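Local structure of peptidoglycan D,D-transpeptidase FtsI (Yersinia pestis, 6SYN) at residues G117-H122 against L188-L193; P469-V474 against G500-T505. The protein probably cross-links septal peptidoglycan during cell division as a class B penicillin-binding protein, through a serine transpeptidase domain that beta-lactams acylate. One frame throughout, in Å; residues are numbered along the deposited sequence.

Contact 1: G117-H122 against L188-L193; sequences GQVMAH and LVYREL
The ring of Y190 receives V119 over one face and Q118 at its edge. On the face sits V119 CA, 4.3 Å from the ring centroid, a CH-pi contact displaced toward the rim. The valine methyls extend this apolar patch: CG2 lies 3.9 Å from Y190 CD2, while CG1 approaches Y190 CB. At the edge, the amide of Q118 stands 71° from the ring plane and its side chain crosses that of the tyrosine at about a right angle. Q118 NE2 donates to Y190 OH across 2.6 Å, with an N-H...O angle of 152° and the hydroxyl tilted modestly out of the amide plane. Y190 reaches this turn because chi1 (169°) carries CG away from its own backbone N. Tyrosine suits the place by joining a broad apolar face to a polar end; glutamine is long enough to meet that end, and beta-branched valine can set one methyl by the ring and the other by Y190 CB while its CA lies over the face. Y190 also touches A221 and S225, and Q118 O accepts a bond from S225 OG. The turn leading into helix 121-124 is thereby packed on helix 183-199, beside strand 217-223 at the sheet's edge.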
ATOM      1  N   GLY A 117      10.525 -11.032  -7.038  1.00 12.61           N
ATOM      2  CA  GLY A 117       9.698 -12.070  -6.386  1.00 12.54           C
ATOM      3  C   GLY A 117       8.439 -11.515  -5.735  1.00 12.68           C
ATOM      4  O   GLY A 117       7.681 -10.792  -6.415  1.00 12.48           O
ATOM      5  N   GLN A 118       8.226 -11.851  -4.455  1.00 13.00           N
ATOM      6  CA  GLN A 118       7.001 -11.531  -3.672  1.00 13.27           C
ATOM      7  C   GLN A 118       6.981 -10.032  -3.325  1.00 13.28           C
ATOM      8  O   GLN A 118       5.882  -9.527  -3.005  1.00 13.54           O
ATOM      9  CB  GLN A 118       6.918 -12.430  -2.430  1.00 13.58           C
ATOM     10  CG  GLN A 118       7.518 -11.827  -1.164  1.00 13.99           C
ATOM     11  CD  GLN A 118       8.053 -12.850  -0.190  1.00 14.18           C
ATOM     12  OE1 GLN A 118       8.928 -13.646  -0.523  1.00 14.81           O
ATOM     13  NE2 GLN A 118       7.557 -12.817   1.038  1.00 13.91           N
ATOM     14  N   VAL A 119       8.134  -9.353  -3.420  1.00 13.04           N
ATOM     15  CA  VAL A 119       8.367  -7.937  -2.987  1.00 12.81           C
ATOM     16  C   VAL A 119       7.593  -6.969  -3.903  1.00 12.67           C
ATOM     17  O   VAL A 119       6.889  -6.096  -3.362  1.00 12.49           O
ATOM     18  CB  VAL A 119       9.879  -7.621  -2.936  1.00 12.69           C
ATOM     19  CG1 VAL A 119      10.168  -6.169  -2.582  1.00 12.67           C
ATOM     20  CG2 VAL A 119      10.621  -8.543  -1.978  1.00 12.61           C
ATOM     21  N   MET A 120       7.715  -7.107  -5.228  1.00 12.77           N
ATOM     22  CA  MET A 120       7.010  -6.254  -6.229  1.00 12.95           C
ATOM     23  C   MET A 120       5.675  -6.898  -6.630  1.00 12.94           C
ATOM     24  O   MET A 120       4.944  -6.267  -7.410  1.00 12.84           O
ATOM     25  CB  MET A 120       7.829  -6.073  -7.514  1.00 13.18           C
ATOM     26  CG  MET A 120       9.189  -5.406  -7.348  1.00 13.58           C
ATOM     27  SD  MET A 120       9.202  -3.585  -7.262  1.00 14.17           S
ATOM     28  CE  MET A 120       7.810  -3.140  -8.300  1.00 14.28           C
ATOM     29  N   ALA A 121       5.376  -8.112  -6.150  1.00 13.08           N
ATOM     30  CA  ALA A 121       4.327  -8.998  -6.714  1.00 13.12           C
ATOM     31  C   ALA A 121       3.057  -8.193  -7.020  1.00 13.19           C
ATOM     32  O   ALA A 121       2.544  -8.299  -8.142  1.00 13.19           O
ATOM     33  CB  ALA A 121       4.040 -10.142  -5.776  1.00 13.06           C
ATOM     34  N   HIS A 122       2.577  -7.408  -6.057  1.00 13.42           N
ATOM     35  CA  HIS A 122       1.287  -6.676  -6.143  1.00 13.62           C
ATOM     36  C   HIS A 122       1.352  -5.603  -7.240  1.00 13.44           C
ATOM     37  O   HIS A 122       0.355  -5.470  -7.973  1.00 14.01           O
ATOM     38  CB  HIS A 122       0.904  -6.134  -4.761  1.00 14.02           C
ATOM     39  CG  HIS A 122       0.498  -7.213  -3.815  1.00 14.43           C
ATOM     40  ND1 HIS A 122      -0.722  -7.865  -3.921  1.00 14.61           N
ATOM     41  CD2 HIS A 122       1.144  -7.777  -2.772  1.00 14.58           C
ATOM     42  CE1 HIS A 122      -0.814  -8.773  -2.972  1.00 14.83           C
ATOM     43  NE2 HIS A 122       0.321  -8.742  -2.254  1.00 14.74           N
ATOM     44  N   LEU A 188      13.188  -2.485   1.010  1.00  9.65           N
ATOM     45  CA  LEU A 188      13.221  -1.913   2.383  1.00  9.72           C
ATOM     46  C   LEU A 188      11.794  -1.769   2.913  1.00  9.92           C
ATOM     47  O   LEU A 188      11.525  -2.222   4.038  1.00 10.10           O
ATOM     48  CB  LEU A 188      13.908  -0.548   2.386  1.00  9.66           C
ATOM     49  CG  LEU A 188      13.745   0.220   3.695  1.00  9.63           C
ATOM     50  CD1 LEU A 188      14.373  -0.553   4.846  1.00  9.63           C
ATOM     51  CD2 LEU A 188      14.331   1.616   3.595  1.00  9.62           C
ATOM     52  N   VAL A 189      10.926  -1.114   2.149  1.00 10.15           N
ATOM     53  CA  VAL A 189       9.505  -0.892   2.540  1.00 10.38           C
ATOM     54  C   VAL A 189       8.870  -2.254   2.850  1.00 10.64           C
ATOM     55  O   VAL A 189       8.450  -2.451   4.000  1.00 10.75           O
ATOM     56  CB  VAL A 189       8.728  -0.117   1.458  1.00 10.29           C
ATOM     57  CG1 VAL A 189       7.226  -0.207   1.668  1.00 10.30           C
ATOM     58  CG2 VAL A 189       9.165   1.338   1.400  1.00 10.23           C
ATOM     59  N   TYR A 190       8.815  -3.162   1.873  1.00 11.00           N
ATOM     60  CA  TYR A 190       8.090  -4.451   1.998  1.00 11.21           C
ATOM     61  C   TYR A 190       8.637  -5.251   3.187  1.00 11.69           C
ATOM     62  O   TYR A 190       7.829  -5.860   3.910  1.00 12.16           O
ATOM     63  CB  TYR A 190       8.174  -5.286   0.720  1.00 11.14           C
ATOM     64  CG  TYR A 190       7.674  -6.695   0.914  1.00 11.03           C
ATOM     65  CD1 TYR A 190       6.322  -6.991   0.855  1.00 10.95           C
ATOM     66  CD2 TYR A 190       8.552  -7.720   1.229  1.00 10.88           C
ATOM     67  CE1 TYR A 190       5.859  -8.279   1.068  1.00 10.95           C
ATOM     68  CE2 TYR A 190       8.106  -9.012   1.442  1.00 10.85           C
ATOM     69  CZ  TYR A 190       6.755  -9.293   1.359  1.00 10.88           C
ATOM     70  OH  TYR A 190       6.321 -10.568   1.566  1.00 10.82           O
ATOM     71  N   ARG A 191       9.958  -5.267   3.377  1.00 12.01           N
ATOM     72  CA  ARG A 191      10.632  -6.107   4.404  1.00 12.41           C
ATOM     73  C   ARG A 191      10.223  -5.635   5.804  1.00 12.18           C
ATOM     74  O   ARG A 191      10.001  -6.494   6.681  1.00 12.15           O
ATOM     75  CB  ARG A 191      12.149  -6.068   4.205  1.00 13.13           C
ATOM     76  CG  ARG A 191      12.967  -6.509   5.410  1.00 13.74           C
ATOM     77  CD  ARG A 191      14.420  -6.714   5.026  1.00 14.40           C
ATOM     78  NE  ARG A 191      15.157  -5.498   4.659  1.00 15.09           N
ATOM     79  CZ  ARG A 191      15.292  -4.992   3.423  1.00 15.23           C
ATOM     80  NH1 ARG A 191      16.022  -3.902   3.238  1.00 15.31           N
ATOM     81  NH2 ARG A 191      14.706  -5.553   2.379  1.00 15.20           N
ATOM     82  N   GLU A 192      10.139  -4.323   6.014  1.00 11.84           N
ATOM     83  CA  GLU A 192       9.742  -3.734   7.321  1.00 11.59           C
ATOM     84  C   GLU A 192       8.256  -4.018   7.562  1.00 11.57           C
ATOM     85  O   GLU A 192       7.898  -4.350   8.708  1.00 11.48           O
ATOM     86  CB  GLU A 192      10.077  -2.241   7.345  1.00 11.33           C
ATOM     87  CG  GLU A 192      11.570  -1.971   7.284  1.00 11.17           C
ATOM     88  CD  GLU A 192      12.362  -2.573   8.430  1.00 10.95           C
ATOM     89  OE1 GLU A 192      11.801  -2.704   9.527  1.00 10.74           O
ATOM     90  OE2 GLU A 192      13.535  -2.912   8.219  1.00 10.96           O
ATOM     91  N   LEU A 193       7.438  -3.916   6.511  1.00 11.71           N
ATOM     92  CA  LEU A 193       5.961  -4.075   6.570  1.00 11.93           C
ATOM     93  C   LEU A 193       5.617  -5.533   6.888  1.00 12.12           C
ATOM     94  O   LEU A 193       4.933  -5.781   7.896  1.00 12.02           O
ATOM     95  CB  LEU A 193       5.370  -3.663   5.219  1.00 11.91           C
ATOM     96  CG  LEU A 193       3.857  -3.822   5.093  1.00 11.82           C
ATOM     97  CD1 LEU A 193       3.142  -2.781   5.944  1.00 11.88           C
ATOM     98  CD2 LEU A 193       3.422  -3.729   3.638  1.00 11.68           C
TER

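Contact 2: P469-V474 against G500-T505; sequences PRFALV and GGVLRT
The first torsions of F471 and V502 bring a ring face and a methyl together. In F471, chi1 of -47° puts CG opposite the carbonyl carbon, close by the backbone N, carrying the ring from strand 471-478 toward helix 492-505. In V502, chi1 of 165° turns CG1 away from its own backbone N, and this methyl does the touching. The two side chains run antiparallel past one another, and CG1 lies over a ring face. V502 CG1 is 3.8 Å from the F471 centroid, 21° off the normal, a CH-pi contact offset toward the rim at F471 CD2. L503 comes from another side: its CD2 is near the ring plane, 4.4 Å from F471 CD2, in a looser apolar contact at the edge. The opposite face is occupied by R470 CB, 3.6 Å above the plane and over its centre, so the ring lies between an arginine methylene and a valine methyl.

Each residue type fits its task. Phenylalanine spans the gap from strand to helix with a flat apolar group, the short branched valine offers a methyl to its face, and leucine has the length to reach its rim. On the helix, G501 O accepts from both T505 N and T505 OG1; the bond from T505 OG1 to G501 O is 2.7 Å, with its donor above the carbonyl plane. M499 also packs on F471, while V502 touches L188 of helix 183-199. R470 and F471 both face A464 in a classic beta bulge at the start of the strand. The whole is strand-to-helix packing of the penicillin-binding transpeptidase fold, in which the C-terminal helix lies against the central strand of a five-stranded antiparallel sheet.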
ATOM      1  N   PRO A 469      10.804  18.558   2.989  1.00 11.37           N
ATOM      2  CA  PRO A 469      10.308  17.208   2.736  1.00 11.53           C
ATOM      3  C   PRO A 469      10.614  16.736   1.312  1.00 11.78           C
ATOM      4  O   PRO A 469      10.460  17.511   0.387  1.00 11.96           O
ATOM      5  CB  PRO A 469       8.790  17.319   2.924  1.00 11.52           C
ATOM      6  CG  PRO A 469       8.613  18.509   3.841  1.00 11.48           C
ATOM      7  CD  PRO A 469       9.743  19.451   3.479  1.00 11.49           C
ATOM      8  N   ARG A 470      11.043  15.482   1.195  1.00 11.95           N
ATOM      9  CA  ARG A 470      11.339  14.811  -0.092  1.00 12.04           C
ATOM     10  C   ARG A 470      10.391  13.623  -0.268  1.00 11.74           C
ATOM     11  O   ARG A 470       9.974  13.367  -1.415  1.00 11.92           O
ATOM     12  CB  ARG A 470      12.813  14.397  -0.118  1.00 12.50           C
ATOM     13  CG  ARG A 470      13.763  15.556  -0.387  1.00 12.84           C
ATOM     14  CD  ARG A 470      13.718  16.008  -1.837  1.00 13.25           C
ATOM     15  NE  ARG A 470      14.077  14.908  -2.726  1.00 13.68           N
ATOM     16  CZ  ARG A 470      15.321  14.574  -3.066  1.00 13.99           C
ATOM     17  NH1 ARG A 470      16.351  15.265  -2.606  1.00 14.12           N
ATOM     18  NH2 ARG A 470      15.535  13.542  -3.866  1.00 14.17           N
ATOM     19  N   PHE A 471      10.038  12.946   0.828  1.00 11.18           N
ATOM     20  CA  PHE A 471       9.295  11.662   0.805  1.00 10.78           C
ATOM     21  C   PHE A 471       8.093  11.731   1.741  1.00 10.25           C
ATOM     22  O   PHE A 471       8.261  12.010   2.940  1.00 10.21           O
ATOM     23  CB  PHE A 471      10.232  10.521   1.190  1.00 10.90           C
ATOM     24  CG  PHE A 471      11.546  10.581   0.456  1.00 11.07           C
ATOM     25  CD1 PHE A 471      11.592  10.399  -0.918  1.00 11.21           C
ATOM     26  CD2 PHE A 471      12.724  10.857   1.127  1.00 11.06           C
ATOM     27  CE1 PHE A 471      12.795  10.464  -1.601  1.00 11.23           C
ATOM     28  CE2 PHE A 471      13.926  10.918   0.443  1.00 11.15           C
ATOM     29  CZ  PHE A 471      13.960  10.725  -0.918  1.00 11.19           C
ATOM     30  N   ALA A 472       6.911  11.496   1.179  1.00  9.73           N
ATOM     31  CA  ALA A 472       5.684  11.165   1.928  1.00  9.40           C
ATOM     32  C   ALA A 472       5.654   9.645   2.103  1.00  9.07           C
ATOM     33  O   ALA A 472       5.956   8.931   1.124  1.00  8.86           O
ATOM     34  CB  ALA A 472       4.469  11.688   1.206  1.00  9.34           C
ATOM     35  N   LEU A 473       5.361   9.182   3.319  1.00  8.83           N
ATOM     36  CA  LEU A 473       5.184   7.742   3.644  1.00  8.66           C
ATOM     37  C   LEU A 473       3.894   7.564   4.445  1.00  8.46           C
ATOM     38  O   LEU A 473       3.671   8.351   5.381  1.00  8.34           O
ATOM     39  CB  LEU A 473       6.399   7.243   4.429  1.00  8.63           C
ATOM     40  CG  LEU A 473       6.334   5.795   4.913  1.00  8.66           C
ATOM     41  CD1 LEU A 473       6.100   4.832   3.756  1.00  8.65           C
ATOM     42  CD2 LEU A 473       7.611   5.425   5.657  1.00  8.66           C
ATOM     43  N   VAL A 474       3.082   6.579   4.053  1.00  8.36           N
ATOM     44  CA  VAL A 474       1.932   6.045   4.841  1.00  8.30           C
ATOM     45  C   VAL A 474       2.233   4.581   5.184  1.00  8.30           C
ATOM     46  O   VAL A 474       2.779   3.854   4.327  1.00  8.15           O
ATOM     47  CB  VAL A 474       0.596   6.184   4.082  1.00  8.32           C
ATOM     48  CG1 VAL A 474      -0.537   5.426   4.764  1.00  8.32           C
ATOM     49  CG2 VAL A 474       0.209   7.639   3.868  1.00  8.25           C
ATOM     50  N   GLY A 500      13.961   6.039   7.678  1.00 10.19           N
ATOM     51  CA  GLY A 500      15.400   6.059   8.004  1.00 10.45           C
ATOM     52  C   GLY A 500      16.245   5.556   6.847  1.00 10.74           C
ATOM     53  O   GLY A 500      17.086   6.325   6.353  1.00 10.60           O
ATOM     54  N   GLY A 501      16.029   4.306   6.432  1.00 11.33           N
ATOM     55  CA  GLY A 501      16.719   3.676   5.290  1.00 11.95           C
ATOM     56  C   GLY A 501      16.539   4.484   4.016  1.00 12.49           C
ATOM     57  O   GLY A 501      17.544   4.727   3.321  1.00 12.51           O
ATOM     58  N   VAL A 502      15.313   4.924   3.732  1.00 13.17           N
ATOM     59  CA  VAL A 502      15.006   5.792   2.558  1.00 13.83           C
ATOM     60  C   VAL A 502      15.980   6.980   2.556  1.00 14.55           C
ATOM     61  O   VAL A 502      16.754   7.101   1.590  1.00 14.50           O
ATOM     62  CB  VAL A 502      13.534   6.248   2.562  1.00 13.78           C
ATOM     63  CG1 VAL A 502      13.298   7.399   1.594  1.00 13.82           C
ATOM     64  CG2 VAL A 502      12.589   5.093   2.261  1.00 13.64           C
ATOM     65  N   LEU A 503      15.952   7.815   3.602  1.00 15.77           N
ATOM     66  CA  LEU A 503      16.766   9.064   3.702  1.00 16.86           C
ATOM     67  C   LEU A 503      18.246   8.751   3.448  1.00 18.29           C
ATOM     68  O   LEU A 503      18.912   9.564   2.782  1.00 18.27           O
ATOM     69  CB  LEU A 503      16.572   9.697   5.083  1.00 16.58           C
ATOM     70  CG  LEU A 503      15.234  10.402   5.291  1.00 16.43           C
ATOM     71  CD1 LEU A 503      14.884  10.502   6.765  1.00 16.15           C
ATOM     72  CD2 LEU A 503      15.246  11.779   4.645  1.00 16.56           C
ATOM     73  N   ARG A 504      18.724   7.612   3.957  1.00 20.17           N
ATOM     74  CA  ARG A 504      20.149   7.188   3.892  1.00 21.67           C
ATOM     75  C   ARG A 504      20.473   6.618   2.505  1.00 21.09           C
ATOM     76  O   ARG A 504      21.502   7.032   1.934  1.00 21.10           O
ATOM     77  CB  ARG A 504      20.462   6.187   5.012  1.00 23.50           C
ATOM     78  CG  ARG A 504      20.697   6.834   6.370  1.00 25.34           C
ATOM     79  CD  ARG A 504      21.776   7.905   6.329  1.00 26.98           C
ATOM     80  NE  ARG A 504      22.136   8.628   7.551  1.00 28.43           N
ATOM     81  CZ  ARG A 504      21.684   8.430   8.795  1.00 30.49           C
ATOM     82  NH1 ARG A 504      22.141   9.202   9.768  1.00 31.69           N
ATOM     83  NH2 ARG A 504      20.795   7.496   9.095  1.00 30.95           N
ATOM     84  N   THR A 505      19.642   5.711   1.986  1.00 20.31           N
ATOM     85  CA  THR A 505      19.759   5.165   0.607  1.00 20.11           C
ATOM     86  C   THR A 505      19.863   6.324  -0.388  1.00 20.03           C
ATOM     87  O   THR A 505      20.770   6.305  -1.231  1.00 19.81           O
ATOM     88  CB  THR A 505      18.554   4.292   0.229  1.00 20.24           C
ATOM     89  OG1 THR A 505      18.404   3.244   1.186  1.00 19.93           O
ATOM     90  CG2 THR A 505      18.683   3.700  -1.159  1.00 20.36           C
TER

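Overall arrangement
Contacts 1 and 2 have centres about 16 Å apart and follow one another along the chain, yet they meet directly: L188 CD2 lies 3.5 Å from V502 N and 3.6 Å from G501 CA. Helix 183-199 therefore looks two ways, packing on the turn at 117-122 in contact 1 and, through L188, on the helix 492-505 that contact 2 joins to strand 471-478. The first contact ties a segment of the dimerisation domain to this helix; the second joins helix 492-505 to the sheet. Neither includes a residue of the pocket holding the opened beta-lactam, where S252 and K255 are found; strand 437-446 of the same sheet supplies T440, G441, T442 and K444 to that pocket.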